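Local atomic coordinates of macrolide export ATP-binding/permease protein MacB (Actinobacillus actinomycetemcomitans, PDB entry 3FTJ), a protein that acts as a noncanonical ABC transporter in the inner membrane, driving export of macrolide antibiotics as part of the tripartite efflux system MacAB-TdeA. Residues 158-161 with 162-166. Sequence-based numbering, arbitrary orientation.
Sequences SPYS and TVLNK
Asn165 N gives its hydrogen to Ser161 O at 2.8 Å, the donor tilted 24° from the carbonyl plane, and the asparagine side chain folds back beside the same oxygen. Its CG lies anti to the carbonyl carbon (chi1 -72°), which brings CG within 3.1 Å of Ser161 O; ND2 comes equally near at an angle too poor for bonding and bonds instead to Ser103 OG. One residue earlier, Leu164 N reaches Tyr160 O at 2.9 Å. Leu164 CG also leans on that oxygen, and its CD1 meets the edge of the tyrosine ring, near the ring plane, 4.0 Å from Tyr160 CD1; Ile37 of helix 37-44 touches both side chains. The first bond of the series, Val163 N to Pro159 O, is 3.1 Å long and nearly in line with the carbonyl. Pro159 occupies the N-cap, where strand 155-159 turns into helix 160-168. Thr162 OG1 sits over one face of the Pro159 ring, 3.5 Å from CB and about as near to CG and CD. Thr162 OG1 stands beside its own backbone N and bonds to Asn104 O, while its CG2 is turned toward Ser158. Ser158 CB packs on Val163 CG2 at 3.9 Å. Within this periplasmic core domain, Ser158, Ser161 and Thr162 send their hydroxyls to the backbone carbonyls of Val106, Val100 and Asn104 respectively. Three successive main-chain bonds thus wind the first helical turns, while the buried hydroxyls, each satisfied by a carbonyl, tie this strand-to-helix junction to the segment running from helix 97-102 into strand 106-110.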
ATOM      1  N   SER A 158      -0.887  -2.897  -8.726  1.00 17.02           N
ATOM      2  CA  SER A 158      -0.080  -3.895  -9.411  1.00 17.06           C
ATOM      3  C   SER A 158       0.860  -4.509  -8.379  1.00 17.03           C
ATOM      4  O   SER A 158       1.054  -3.931  -7.310  1.00 18.83           O
ATOM      5  CB  SER A 158       0.700  -3.204 -10.535  1.00 18.90           C
ATOM      6  OG  SER A 158       1.258  -4.118 -11.449  1.00 20.22           O
ATOM      7  N   PRO A 159       1.440  -5.687  -8.668  1.00 16.08           N
ATOM      8  CA  PRO A 159       2.325  -6.272  -7.652  1.00 18.18           C
ATOM      9  C   PRO A 159       3.535  -5.390  -7.400  1.00 19.04           C
ATOM     10  O   PRO A 159       4.098  -4.850  -8.362  1.00 19.81           O
ATOM     11  CB  PRO A 159       2.772  -7.594  -8.292  1.00 19.42           C
ATOM     12  CG  PRO A 159       1.698  -7.920  -9.292  1.00 19.03           C
ATOM     13  CD  PRO A 159       1.262  -6.581  -9.826  1.00 17.87           C
ATOM     14  N   TYR A 160       3.932  -5.246  -6.135  1.00 18.82           N
ATOM     15  CA  TYR A 160       5.111  -4.453  -5.786  1.00 17.67           C
ATOM     16  C   TYR A 160       6.328  -4.897  -6.594  1.00 18.47           C
ATOM     17  O   TYR A 160       7.165  -4.073  -6.961  1.00 18.94           O
ATOM     18  CB  TYR A 160       5.424  -4.521  -4.281  1.00 16.03           C
ATOM     19  CG  TYR A 160       5.905  -5.882  -3.781  1.00 16.38           C
ATOM     20  CD1 TYR A 160       7.212  -6.297  -3.978  1.00 19.71           C
ATOM     21  CD2 TYR A 160       5.038  -6.749  -3.116  1.00 21.45           C
ATOM     22  CE1 TYR A 160       7.654  -7.553  -3.530  1.00 20.00           C
ATOM     23  CE2 TYR A 160       5.464  -8.000  -2.660  1.00 21.53           C
ATOM     24  CZ  TYR A 160       6.776  -8.395  -2.874  1.00 21.79           C
ATOM     25  OH  TYR A 160       7.211  -9.625  -2.423  1.00 24.61           O
ATOM     26  N   SER A 161       6.420  -6.199  -6.865  1.00 19.28           N
ATOM     27  CA  SER A 161       7.557  -6.760  -7.590  1.00 18.78           C
ATOM     28  C   SER A 161       7.609  -6.254  -9.033  1.00 19.64           C
ATOM     29  O   SER A 161       8.662  -5.843  -9.526  1.00 21.03           O
ATOM     30  CB  SER A 161       7.497  -8.289  -7.561  1.00 19.56           C
ATOM     31  OG  SER A 161       6.219  -8.746  -7.977  1.00 19.80           O
ATOM     32  N   THR A 162       6.462  -6.287  -9.701  1.00 17.31           N
ATOM     33  CA  THR A 162       6.332  -5.761 -11.061  1.00 20.01           C
ATOM     34  C   THR A 162       6.703  -4.287 -11.149  1.00 19.91           C
ATOM     35  O   THR A 162       7.413  -3.867 -12.060  1.00 19.92           O
ATOM     36  CB  THR A 162       4.894  -5.910 -11.558  1.00 19.42           C
ATOM     37  OG1 THR A 162       4.451  -7.248 -11.310  1.00 17.51           O
ATOM     38  CG2 THR A 162       4.808  -5.616 -13.052  1.00 20.13           C
ATOM     39  N   VAL A 163       6.226  -3.504 -10.192  1.00 18.23           N
ATOM     40  CA  VAL A 163       6.461  -2.068 -10.205  1.00 17.79           C
ATOM     41  C   VAL A 163       7.927  -1.743  -9.922  1.00 21.02           C
ATOM     42  O   VAL A 163       8.520  -0.891 -10.576  1.00 20.37           O
ATOM     43  CB  VAL A 163       5.520  -1.349  -9.224  1.00 16.48           C
ATOM     44  CG1 VAL A 163       5.892   0.110  -9.090  1.00 18.65           C
ATOM     45  CG2 VAL A 163       4.110  -1.475  -9.717  1.00 16.83           C
ATOM     46  N   LEU A 164       8.514  -2.446  -8.963  1.00 18.56           N
ATOM     47  CA  LEU A 164       9.911  -2.245  -8.624  1.00 20.30           C
ATOM     48  C   LEU A 164      10.793  -2.716  -9.774  1.00 21.71           C
ATOM     49  O   LEU A 164      11.704  -2.018 -10.187  1.00 22.38           O
ATOM     50  CB  LEU A 164      10.272  -3.014  -7.344  1.00 17.50           C
ATOM     51  CG  LEU A 164       9.716  -2.473  -6.023  1.00 20.52           C
ATOM     52  CD1 LEU A 164       9.929  -3.474  -4.908  1.00 16.64           C
ATOM     53  CD2 LEU A 164      10.353  -1.121  -5.675  1.00 17.77           C
ATOM     54  N   ASN A 165      10.525  -3.914 -10.279  1.00 23.04           N
ATOM     55  CA  ASN A 165      11.386  -4.516 -11.292  1.00 23.62           C
ATOM     56  C   ASN A 165      11.320  -3.774 -12.631  1.00 24.03           C
ATOM     57  O   ASN A 165      12.327  -3.627 -13.311  1.00 26.10           O
ATOM     58  CB  ASN A 165      11.053  -6.004 -11.478  1.00 24.20           C
ATOM     59  CG  ASN A 165      11.504  -6.872 -10.296  1.00 29.45           C
ATOM     60  OD1 ASN A 165      12.447  -6.532  -9.581  1.00 25.95           O
ATOM     61  ND2 ASN A 165      10.832  -8.009 -10.102  1.00 25.39           N
ATOM     62  N   LYS A 166      10.138  -3.286 -12.990  1.00 22.74           N
ATOM     63  CA  LYS A 166       9.905  -2.759 -14.333  1.00 24.87           C
ATOM     64  C   LYS A 166       9.678  -1.248 -14.408  1.00 26.31           C
ATOM     65  O   LYS A 166       9.875  -0.642 -15.461  1.00 26.04           O
ATOM     66  CB  LYS A 166       8.732  -3.497 -14.993  1.00 24.22           C
ATOM     67  CG  LYS A 166       9.007  -4.983 -15.249  1.00 29.46           C
ATOM     68  CD  LYS A 166       7.726  -5.737 -15.594  1.00 37.07           C
ATOM     69  CE  LYS A 166       8.015  -7.141 -16.129  1.00 38.01           C
ATOM     70  NZ  LYS A 166       8.309  -8.116 -15.043  1.00 36.43           N
TER